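Local atomic coordinates of polyhedrin (Operophtera brumata cypovirus 19, PDB entry 5A99), a protein that forms the crystalline polyhedra, or occlusion bodies, of an insect cypovirus, in which virus particles are probably embedded and protected. Residues Y40-S45 with H101-N106; S45-R50 with L66-Y71; S60-Q65 with H86-L91; N106-F111 with G172-I177. All blocks are in the same frame, centred on the assembly; numbering follows the deposited sequence.

Contact 1 (Y40-S45 with H101-N106)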
# COMPACT_ATOMS: atom_id res chain seq x y z
N TYR A 40 -22.77 -3.06 2.86
CA TYR A 40 -23.90 -3.90 3.22
C TYR A 40 -24.07 -4.96 2.16
O TYR A 40 -24.34 -4.67 0.99
CB TYR A 40 -25.14 -3.04 3.38
CG TYR A 40 -24.91 -1.91 4.36
CD1 TYR A 40 -25.07 -2.09 5.73
CD2 TYR A 40 -24.50 -0.66 3.91
CE1 TYR A 40 -24.84 -1.06 6.62
CE2 TYR A 40 -24.27 0.37 4.78
CZ TYR A 40 -24.44 0.17 6.14
OH TYR A 40 -24.20 1.20 7.01
N MET A 41 -23.91 -6.20 2.58
CA MET A 41 -23.82 -7.31 1.65
C MET A 41 -25.20 -7.92 1.40
O MET A 41 -26.20 -7.54 2.02
CB MET A 41 -22.82 -8.35 2.17
CG MET A 41 -21.45 -7.78 2.62
SD MET A 41 -20.59 -6.65 1.48
CE MET A 41 -20.17 -7.80 0.17
N LYS A 42 -25.26 -8.86 0.48
CA LYS A 42 -26.52 -9.41 0.01
C LYS A 42 -27.19 -10.32 1.05
O LYS A 42 -28.38 -10.61 0.96
CB LYS A 42 -26.29 -10.13 -1.33
CG LYS A 42 -25.89 -9.16 -2.43
CD LYS A 42 -25.67 -9.81 -3.79
CE LYS A 42 -25.61 -8.74 -4.89
NZ LYS A 42 -25.41 -9.26 -6.25
N ASP A 43 -26.43 -10.74 2.06
CA ASP A 43 -27.00 -11.53 3.15
C ASP A 43 -27.32 -10.66 4.37
O ASP A 43 -27.63 -11.17 5.46
CB ASP A 43 -26.07 -12.69 3.53
CG ASP A 43 -24.70 -12.23 4.00
OD1 ASP A 43 -24.40 -11.01 3.98
OD2 ASP A 43 -23.88 -13.11 4.35
N SER A 44 -27.22 -9.35 4.16
CA SER A 44 -27.40 -8.33 5.20
C SER A 44 -26.26 -8.23 6.20
O SER A 44 -26.32 -7.42 7.13
CB SER A 44 -28.72 -8.51 5.95
OG SER A 44 -29.80 -8.16 5.11
N SER A 45 -25.22 -9.04 6.01
CA SER A 45 -24.01 -8.90 6.81
C SER A 45 -23.30 -7.61 6.41
O SER A 45 -23.54 -7.06 5.32
CB SER A 45 -23.10 -10.13 6.68
OG SER A 45 -22.37 -10.14 5.45
N HIS A 101 -23.41 -15.37 -14.71
CA HIS A 101 -23.80 -14.51 -13.60
C HIS A 101 -23.65 -13.04 -13.97
O HIS A 101 -22.54 -12.58 -14.29
CB HIS A 101 -22.95 -14.82 -12.36
CG HIS A 101 -23.02 -16.25 -11.91
ND1 HIS A 101 -21.90 -17.02 -11.74
CD2 HIS A 101 -24.08 -17.03 -11.57
CE1 HIS A 101 -22.25 -18.23 -11.33
NE2 HIS A 101 -23.57 -18.26 -11.22
N ASP A 102 -24.76 -12.31 -13.91
CA ASP A 102 -24.74 -10.86 -14.11
C ASP A 102 -24.12 -10.15 -12.92
O ASP A 102 -23.37 -9.18 -13.07
CB ASP A 102 -26.15 -10.31 -14.27
CG ASP A 102 -26.59 -10.23 -15.71
OD1 ASP A 102 -25.74 -10.41 -16.61
OD2 ASP A 102 -27.79 -9.94 -15.94
N LYS A 103 -24.48 -10.62 -11.72
CA LYS A 103 -24.01 -10.04 -10.49
C LYS A 103 -23.52 -11.17 -9.60
O LYS A 103 -23.98 -12.31 -9.71
CB LYS A 103 -25.12 -9.27 -9.78
CG LYS A 103 -25.74 -8.15 -10.62
CD LYS A 103 -26.53 -7.18 -9.76
CE LYS A 103 -27.50 -6.33 -10.59
NZ LYS A 103 -26.98 -6.00 -11.95
N GLY A 104 -22.59 -10.85 -8.71
CA GLY A 104 -22.04 -11.84 -7.81
C GLY A 104 -22.73 -11.81 -6.47
O GLY A 104 -23.09 -10.74 -5.97
N MET A 105 -22.93 -12.99 -5.89
CA MET A 105 -23.41 -13.11 -4.53
C MET A 105 -22.44 -12.42 -3.58
O MET A 105 -22.81 -12.00 -2.48
CB MET A 105 -23.54 -14.58 -4.14
CG MET A 105 -24.63 -15.31 -4.88
SD MET A 105 -26.17 -14.37 -4.92
CE MET A 105 -27.28 -15.63 -5.56
N ASN A 106 -21.19 -12.28 -4.02
CA ASN A 106 -20.13 -11.72 -3.18
C ASN A 106 -20.12 -10.19 -3.18
O ASN A 106 -19.38 -9.58 -2.42
CB ASN A 106 -18.75 -12.25 -3.62
CG ASN A 106 -18.46 -11.99 -5.10
OD1 ASN A 106 -19.37 -11.82 -5.91
ND2 ASN A 106 -17.17 -11.99 -5.47
O HOH W 1 -22.93 -9.88 -1.01

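Contact 2 (S45-R50 with L66-Y71)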
# COMPACT_ATOMS: atom_id res chain seq x y z
N SER A 45 -25.22 -9.04 6.01
CA SER A 45 -24.01 -8.90 6.81
C SER A 45 -23.30 -7.61 6.41
O SER A 45 -23.54 -7.06 5.32
CB SER A 45 -23.10 -10.13 6.68
OG SER A 45 -22.37 -10.14 5.45
N LEU A 46 -22.44 -7.10 7.29
CA LEU A 46 -21.64 -5.92 6.98
C LEU A 46 -20.18 -6.27 6.87
O LEU A 46 -19.64 -7.03 7.68
CB LEU A 46 -21.77 -4.85 8.08
CG LEU A 46 -22.96 -3.90 8.05
CD1 LEU A 46 -24.27 -4.68 8.26
CD2 LEU A 46 -22.78 -2.83 9.12
N GLN A 47 -19.53 -5.68 5.87
CA GLN A 47 -18.09 -5.63 5.84
C GLN A 47 -17.66 -4.18 6.11
O GLN A 47 -18.06 -3.26 5.40
CB GLN A 47 -17.54 -6.10 4.50
CG GLN A 47 -16.03 -6.04 4.43
CD GLN A 47 -15.46 -6.78 3.24
OE1 GLN A 47 -14.50 -7.55 3.39
NE2 GLN A 47 -16.02 -6.55 2.07
N ILE A 48 -16.87 -4.00 7.16
CA ILE A 48 -16.39 -2.69 7.58
C ILE A 48 -14.91 -2.56 7.25
O ILE A 48 -14.10 -3.43 7.57
CB ILE A 48 -16.61 -2.47 9.10
CG1 ILE A 48 -18.08 -2.66 9.45
CG2 ILE A 48 -16.13 -1.09 9.54
CD1 ILE A 48 -18.43 -2.38 10.90
N ILE A 49 -14.57 -1.48 6.57
CA ILE A 49 -13.18 -1.13 6.30
C ILE A 49 -12.94 0.21 6.97
O ILE A 49 -13.62 1.19 6.67
CB ILE A 49 -12.92 -1.03 4.79
CG1 ILE A 49 -13.16 -2.38 4.11
CG2 ILE A 49 -11.49 -0.60 4.51
CD1 ILE A 49 -13.07 -2.33 2.62
N ARG A 50 -12.02 0.24 7.92
CA ARG A 50 -11.63 1.49 8.56
C ARG A 50 -10.22 1.89 8.20
O ARG A 50 -9.26 1.13 8.40
CB ARG A 50 -11.73 1.42 10.08
CG ARG A 50 -11.40 2.76 10.74
CD ARG A 50 -11.48 2.71 12.25
NE ARG A 50 -10.29 2.14 12.89
CZ ARG A 50 -10.31 1.14 13.77
NH1 ARG A 50 -11.46 0.56 14.08
NH2 ARG A 50 -9.17 0.72 14.33
N LEU A 66 -13.41 -5.29 -2.12
CA LEU A 66 -14.71 -4.81 -1.63
C LEU A 66 -15.74 -5.93 -1.51
O LEU A 66 -16.63 -5.89 -0.66
CB LEU A 66 -15.25 -3.71 -2.55
CG LEU A 66 -14.40 -2.43 -2.67
CD1 LEU A 66 -14.89 -1.55 -3.82
CD2 LEU A 66 -14.41 -1.68 -1.37
N VAL A 67 -15.65 -6.93 -2.37
CA VAL A 67 -16.58 -8.04 -2.32
C VAL A 67 -16.33 -8.86 -1.05
O VAL A 67 -15.30 -8.67 -0.38
CB VAL A 67 -16.43 -8.95 -3.55
CG1 VAL A 67 -16.76 -8.19 -4.81
CG2 VAL A 67 -15.02 -9.54 -3.62
N LEU A 68 -17.26 -9.73 -0.70
CA LEU A 68 -17.00 -10.74 0.33
C LEU A 68 -17.55 -12.08 -0.15
O LEU A 68 -18.73 -12.20 -0.45
CB LEU A 68 -17.64 -10.32 1.66
CG LEU A 68 -17.16 -11.08 2.90
CD1 LEU A 68 -17.55 -10.31 4.18
CD2 LEU A 68 -17.73 -12.49 2.95
N PRO A 69 -16.72 -13.13 -0.13
CA PRO A 69 -15.41 -13.17 0.52
C PRO A 69 -14.30 -12.52 -0.30
O PRO A 69 -14.40 -12.33 -1.52
CB PRO A 69 -15.15 -14.68 0.65
CG PRO A 69 -15.85 -15.27 -0.53
CD PRO A 69 -17.08 -14.43 -0.74
N ASN A 70 -13.23 -12.17 0.41
CA ASN A 70 -12.01 -11.69 -0.22
C ASN A 70 -10.80 -12.20 0.55
O ASN A 70 -10.95 -12.90 1.56
CB ASN A 70 -12.01 -10.16 -0.31
CG ASN A 70 -12.07 -9.49 1.04
OD1 ASN A 70 -11.06 -9.40 1.76
ND2 ASN A 70 -13.24 -8.97 1.39
N TYR A 71 -9.60 -11.87 0.09
CA TYR A 71 -8.39 -12.43 0.69
C TYR A 71 -8.09 -11.86 2.10
O TYR A 71 -7.34 -12.46 2.86
CB TYR A 71 -7.18 -12.31 -0.27
CG TYR A 71 -6.79 -10.89 -0.65
CD1 TYR A 71 -7.39 -10.23 -1.71
CD2 TYR A 71 -5.79 -10.22 0.05
CE1 TYR A 71 -7.03 -8.95 -2.05
CE2 TYR A 71 -5.43 -8.94 -0.28
CZ TYR A 71 -6.04 -8.31 -1.34
OH TYR A 71 -5.66 -7.02 -1.67

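Contact 3 (S60-Q65 with H86-L91)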
# COMPACT_ATOMS: atom_id res chain seq x y z
N SER A 60 -7.66 3.61 -1.85
CA SER A 60 -8.48 3.08 -2.93
C SER A 60 -8.62 1.57 -2.77
O SER A 60 -7.75 0.89 -2.19
CB SER A 60 -7.93 3.48 -4.31
OG SER A 60 -6.63 2.98 -4.52
N TYR A 61 -9.75 1.06 -3.23
CA TYR A 61 -10.07 -0.35 -3.08
C TYR A 61 -10.56 -0.88 -4.41
O TYR A 61 -11.47 -0.33 -5.03
CB TYR A 61 -11.11 -0.53 -1.97
CG TYR A 61 -10.64 0.05 -0.67
CD1 TYR A 61 -9.88 -0.69 0.23
CD2 TYR A 61 -10.93 1.37 -0.34
CE1 TYR A 61 -9.42 -0.13 1.41
CE2 TYR A 61 -10.48 1.93 0.84
CZ TYR A 61 -9.73 1.18 1.71
OH TYR A 61 -9.29 1.75 2.89
N ASN A 62 -9.92 -1.94 -4.88
CA ASN A 62 -10.36 -2.59 -6.09
C ASN A 62 -11.57 -3.47 -5.77
O ASN A 62 -11.84 -3.75 -4.60
CB ASN A 62 -9.22 -3.40 -6.70
CG ASN A 62 -9.49 -3.78 -8.13
OD1 ASN A 62 -10.29 -3.13 -8.81
ND2 ASN A 62 -8.85 -4.84 -8.59
N TRP A 63 -12.29 -3.88 -6.81
CA TRP A 63 -13.50 -4.70 -6.66
C TRP A 63 -13.26 -5.92 -5.75
O TRP A 63 -14.10 -6.25 -4.91
CB TRP A 63 -13.98 -5.14 -8.04
CG TRP A 63 -15.23 -5.99 -8.07
CD1 TRP A 63 -16.52 -5.55 -8.13
CD2 TRP A 63 -15.29 -7.41 -8.09
NE1 TRP A 63 -17.39 -6.61 -8.17
CE2 TRP A 63 -16.66 -7.77 -8.15
CE3 TRP A 63 -14.32 -8.43 -8.06
CZ2 TRP A 63 -17.09 -9.10 -8.18
CZ3 TRP A 63 -14.75 -9.75 -8.10
CH2 TRP A 63 -16.12 -10.07 -8.15
N ASP A 64 -12.12 -6.57 -5.91
CA ASP A 64 -11.84 -7.79 -5.17
C ASP A 64 -11.40 -7.49 -3.73
O ASP A 64 -11.19 -8.41 -2.94
CB ASP A 64 -10.81 -8.66 -5.89
CG ASP A 64 -9.40 -8.10 -5.81
OD1 ASP A 64 -9.24 -6.86 -5.83
OD2 ASP A 64 -8.45 -8.91 -5.71
N GLN A 65 -11.28 -6.22 -3.39
CA GLN A 65 -11.04 -5.85 -2.01
C GLN A 65 -12.32 -5.35 -1.35
O GLN A 65 -12.31 -5.06 -0.16
CB GLN A 65 -9.93 -4.80 -1.94
CG GLN A 65 -8.65 -5.29 -2.60
CD GLN A 65 -7.65 -4.18 -2.83
OE1 GLN A 65 -8.02 -3.06 -3.19
NE2 GLN A 65 -6.38 -4.48 -2.63
N HIS A 86 -14.65 -15.91 -14.68
CA HIS A 86 -15.56 -15.60 -15.78
C HIS A 86 -16.38 -14.35 -15.46
O HIS A 86 -16.62 -13.50 -16.33
CB HIS A 86 -16.52 -16.76 -16.01
CG HIS A 86 -15.85 -18.04 -16.41
ND1 HIS A 86 -14.56 -18.08 -16.90
CD2 HIS A 86 -16.29 -19.32 -16.37
CE1 HIS A 86 -14.23 -19.34 -17.15
NE2 HIS A 86 -15.26 -20.11 -16.84
N LEU A 87 -16.83 -14.28 -14.22
CA LEU A 87 -17.60 -13.14 -13.75
C LEU A 87 -16.79 -11.86 -13.95
O LEU A 87 -17.27 -10.89 -14.56
CB LEU A 87 -17.96 -13.34 -12.28
CG LEU A 87 -18.58 -12.12 -11.60
CD1 LEU A 87 -19.84 -11.69 -12.35
CD2 LEU A 87 -18.87 -12.42 -10.14
N ARG A 88 -15.55 -11.86 -13.47
CA ARG A 88 -14.70 -10.69 -13.53
C ARG A 88 -14.40 -10.31 -14.97
O ARG A 88 -14.43 -9.12 -15.30
CB ARG A 88 -13.41 -10.92 -12.77
CG ARG A 88 -13.61 -11.00 -11.27
CD ARG A 88 -12.33 -11.39 -10.57
NE ARG A 88 -11.46 -10.24 -10.31
CZ ARG A 88 -10.35 -10.29 -9.59
NH1 ARG A 88 -9.93 -11.45 -9.07
NH2 ARG A 88 -9.64 -9.19 -9.40
N ASP A 89 -14.16 -11.31 -15.81
CA ASP A 89 -13.97 -11.11 -17.25
C ASP A 89 -15.09 -10.21 -17.79
O ASP A 89 -14.82 -9.24 -18.49
CB ASP A 89 -13.97 -12.46 -18.00
CG ASP A 89 -12.71 -13.29 -17.76
OD1 ASP A 89 -11.72 -12.75 -17.20
OD2 ASP A 89 -12.70 -14.48 -18.15
N GLY A 90 -16.34 -10.52 -17.44
CA GLY A 90 -17.48 -9.72 -17.89
C GLY A 90 -17.60 -8.35 -17.24
O GLY A 90 -18.04 -7.39 -17.89
N LEU A 91 -17.23 -8.23 -15.97
CA LEU A 91 -17.33 -6.93 -15.28
C LEU A 91 -16.28 -5.95 -15.80
O LEU A 91 -16.49 -4.74 -15.76
CB LEU A 91 -17.18 -7.09 -13.77
CG LEU A 91 -18.09 -8.13 -13.08
CD1 LEU A 91 -17.88 -8.11 -11.54
CD2 LEU A 91 -19.55 -7.91 -13.44

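Contact 4 (N106-F111 with G172-I177)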
# COMPACT_ATOMS: atom_id res chain seq x y z
N ASN A 106 -21.19 -12.28 -4.02
CA ASN A 106 -20.13 -11.72 -3.18
C ASN A 106 -20.12 -10.19 -3.18
O ASN A 106 -19.38 -9.58 -2.42
CB ASN A 106 -18.75 -12.25 -3.62
CG ASN A 106 -18.46 -11.99 -5.10
OD1 ASN A 106 -19.37 -11.82 -5.91
ND2 ASN A 106 -17.17 -11.99 -5.47
N GLU A 107 -20.94 -9.59 -4.03
CA GLU A 107 -20.91 -8.13 -4.22
C GLU A 107 -21.84 -7.40 -3.25
O GLU A 107 -22.91 -7.89 -2.91
CB GLU A 107 -21.32 -7.78 -5.65
CG GLU A 107 -20.37 -8.30 -6.73
CD GLU A 107 -20.76 -7.79 -8.10
OE1 GLU A 107 -21.77 -8.27 -8.64
OE2 GLU A 107 -20.08 -6.88 -8.62
N PRO A 108 -21.43 -6.19 -2.83
CA PRO A 108 -22.18 -5.37 -1.88
C PRO A 108 -23.42 -4.78 -2.52
O PRO A 108 -23.45 -4.50 -3.72
CB PRO A 108 -21.17 -4.27 -1.50
CG PRO A 108 -20.32 -4.12 -2.72
CD PRO A 108 -20.21 -5.51 -3.31
N VAL A 109 -24.46 -4.60 -1.72
CA VAL A 109 -25.69 -3.99 -2.18
C VAL A 109 -25.61 -2.47 -2.12
O VAL A 109 -26.12 -1.77 -2.99
CB VAL A 109 -26.87 -4.45 -1.29
CG1 VAL A 109 -28.17 -3.84 -1.77
CG2 VAL A 109 -26.95 -5.96 -1.29
N SER A 110 -24.95 -1.97 -1.08
CA SER A 110 -24.92 -0.54 -0.85
C SER A 110 -23.80 -0.25 0.12
O SER A 110 -23.13 -1.17 0.61
CB SER A 110 -26.26 -0.05 -0.29
OG SER A 110 -26.44 -0.54 1.03
N PHE A 111 -23.60 1.03 0.40
CA PHE A 111 -22.50 1.45 1.25
C PHE A 111 -22.89 2.61 2.16
O PHE A 111 -23.87 3.34 1.90
CB PHE A 111 -21.32 1.89 0.37
CG PHE A 111 -21.54 3.22 -0.31
CD1 PHE A 111 -21.26 4.40 0.35
CD2 PHE A 111 -22.07 3.28 -1.60
CE1 PHE A 111 -21.50 5.63 -0.26
CE2 PHE A 111 -22.29 4.52 -2.21
CZ PHE A 111 -22.00 5.68 -1.54
N GLY A 172 -25.22 5.24 -0.34
CA GLY A 172 -25.70 5.03 -1.69
C GLY A 172 -25.81 3.56 -2.02
O GLY A 172 -25.29 2.71 -1.30
N LYS A 173 -26.50 3.27 -3.12
CA LYS A 173 -26.70 1.90 -3.60
C LYS A 173 -25.83 1.59 -4.81
O LYS A 173 -25.68 2.41 -5.73
CB LYS A 173 -28.17 1.69 -3.98
CG LYS A 173 -29.15 1.71 -2.80
CD LYS A 173 -30.56 1.34 -3.27
CE LYS A 173 -31.58 1.40 -2.16
NZ LYS A 173 -32.97 1.16 -2.67
N PHE A 174 -25.26 0.38 -4.82
CA PHE A 174 -24.56 -0.10 -6.01
C PHE A 174 -25.56 -0.78 -6.95
O PHE A 174 -25.44 -1.98 -7.24
CB PHE A 174 -23.46 -1.08 -5.64
CG PHE A 174 -22.44 -0.54 -4.67
CD1 PHE A 174 -21.54 0.44 -5.06
CD2 PHE A 174 -22.38 -1.03 -3.37
CE1 PHE A 174 -20.60 0.92 -4.18
CE2 PHE A 174 -21.44 -0.56 -2.49
CZ PHE A 174 -20.55 0.42 -2.89
N ASP A 175 -26.55 -0.02 -7.41
CA ASP A 175 -27.55 -0.55 -8.33
C ASP A 175 -27.39 0.05 -9.74
O ASP A 175 -28.29 -0.06 -10.57
CB ASP A 175 -28.97 -0.31 -7.80
CG ASP A 175 -29.28 1.16 -7.56
OD1 ASP A 175 -28.49 2.03 -8.02
OD2 ASP A 175 -30.30 1.44 -6.92
N GLY A 176 -26.25 0.68 -9.99
CA GLY A 176 -25.92 1.20 -11.30
C GLY A 176 -26.63 2.49 -11.70
O GLY A 176 -26.31 3.05 -12.75
N ILE A 177 -27.58 2.98 -10.89
CA ILE A 177 -28.34 4.17 -11.25
C ILE A 177 -27.58 5.47 -10.99
O ILE A 177 -27.54 6.35 -11.85
CB ILE A 177 -29.72 4.23 -10.52
CG1 ILE A 177 -30.63 3.10 -11.00
CG2 ILE A 177 -30.40 5.59 -10.74
CD1 ILE A 177 -31.95 3.01 -10.28
O HOH W 2 -24.39 -4.52 -6.36

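Contact 1 (Y40-S45 with H101-N106)
K42 sits in the turn of the β hairpin formed by strands 33-40 and 46-53, type I from M41 to S44, and reaches across to the loop that precedes strand 110-116. Its chain is extended beyond CG. At K103 it crosses the other lysine at about a right angle, K42 NZ lying 3.5 Å from K103 CB, while the two ammonium nitrogens stay 6.8 Å apart. G104 supplies the main polar tie: its carbonyl O accepts a hydrogen bond of 2.8 Å from K42 NZ, which sits 48° out of the carbonyl plane. The other backbone polar atom of G104, its N, bonds to E107 OE1. M105 directs its CB away and offers its carbonyl instead. A water accepts from K42 N at 2.9 Å and donates to M105 O at 2.6 Å, so it bridges the two backbones. N106 is the last residue to touch; its carbonyl O bonds to the backbone N of L68, and the methyl of M41 comes up to the same oxygen. Bends at chi2 (-49°) and chi3 (-68°) fold the thioether in this direction, bringing M41 CE to 3.2 Å from N106 O.

Contact 2 (S45-R50 with L66-Y71)
Q47 and N70 meet from opposite directions, amide to amide, their planes only 28° apart. N70 ND2 donates to Q47 OE1 at 2.8 Å; the donor lies in the carbonyl plane of the glutamine, on a lone pair, and the acceptor lies in the amide plane of N70. The second N-H of N70 turns back on its own loop, where N70 ND2 gives V67 O a 2.7 Å bond nearly along the C=O axis. Both hydrogens of the asparagine amide are therefore used, and N70 OD1 is taken by the backbone N atoms of R72 and I73. V67 O has a further, weak donor in Q47 NE2 at 3.3 Å, so one carbonyl is approached by both amides. The same Q47 NE2 is 2.9 Å from L66 O. Strand 46-53 runs between strands 33-40 and 218-222 of the antiparallel six-stranded sheet, and side chains alternate along it: Q47 and I49 look to the loop that carries the cis-proline P69, whereas L46 and I48 pack on helix 225-236. Q47 reaches the loop because CG is anti to the backbone N (chi1 179°) and the chain continues extended. Its backbone is paired with L39. L68 CB lies 4.1 Å from Q47 NE2; farther along the strand I49 CD1 meets L66 CD2 at 4.3 Å. Beyond it, R50 points out of this contact and donates through NH2 to N132 O of the second subunit.

Contact 3 (S60-Q65 with H86-L91)
W63, just after strand 56-61, packs on helix 81-92 in a mainly apolar loop-to-helix contact, with an arginine and an aspartate at its border. The indole meets L87, R88 and L91, residues one, three and four positions apart and so close together on one side of the helix. L91 CD1 stands 3.3 Å above the indole plane, offset toward the rim, and is 3.6 Å from W63 CZ2. L87 CD2 approaches W63 CH2 at 4.1 Å. At another corner of the six-membered ring the aliphatic part of R88 crosses obliquely, R88 CG being 3.6 Å from W63 CZ3. The indole reaches so far because its CG is anti to the backbone N (chi1 180°). Beside the ring the arginine bends at chi3 (85°), taking the guanidinium on to D64. There D64 CB lies over one face of the guanidinium, 3.7 Å from R88 NH2, with carboxylate and guanidinium planes 29° apart. The salt bridge from D64 OD2 to R88 NH2 is long, at 3.9 Å. Stronger partners hold the polar ends: W63 NE1 donates to E107 OE2, R88 NE bonds to the hydroxyl of Y131, R88 NH1 to R72 O of the third subunit, and D64 OD1 forms a salt bridge with R72 of that subunit. Without a hydrogen bond between the two segments, cohesion here rests on the tryptophan and its aliphatic neighbours, while the charges of D64 and R88 probably serve the interface with the third subunit as much as this contact.

Contact 4 (N106-F111 with G172-I177)
F111 and G172 pair in both directions, F111 N donating to G172 O at 2.9 Å and G172 N to F111 O at 3.2 Å. The first bond is nearly straight at the acceptor, whereas in the second the donor is tilted 28° from the carbonyl plane. F174 N adds a third bond, 3.0 Å to V109 O. Next to the F111-G172 pair, S110 and K173 form a non-hydrogen-bonded pair whose CA atoms are 4.1 Å apart. A water is shared by P108 O and F174 O beyond the last backbone bond. F111 CG lies between the backbone N and the carbonyl carbon (chi1 73°), folding the ring back over G172, whose N is 3.4 Å above the ring plane; a residue without a side chain leaves its backbone accessible to the phenyl. F174 crosses F111 at about a right angle, F174 CZ touching F111 CD2 at 3.5 Å, and its ring is inclined to the other by 44°. On its other flank P108 CG meets F174 CE2 at 3.7 Å. F126 and F179 extend the aromatic cluster round F111. The geometry is that of antiparallel strands 110-116 and 164-173 at one end of their pairing: V109 and S110 form a classic β bulge opposite Y40, and the partner strand leaves through an inverse gamma turn centred on F174 and an Asx turn at D175.

How the contacts relate
From the N terminus, contact 1 closes the longest of the first three loops, from 40-45 to 101-106. Within it lie contact 2, whose first segment begins at the shared S45, and contact 3. These two cross, since 60-65 falls between the segments of contact 2 and 66-71 between those of contact 3; Q65 and Y71 bond through their side chains. Contact 4 follows in series, starting at N106, where contact 1 ends, and closing at 172-177. Its strands join the same sheet as the hairpin of contact 1, through Y40 bonded to V109 and S110. Together they join the six-stranded sheet, the end of strand 56-61, helix 81-92 and the loops between them.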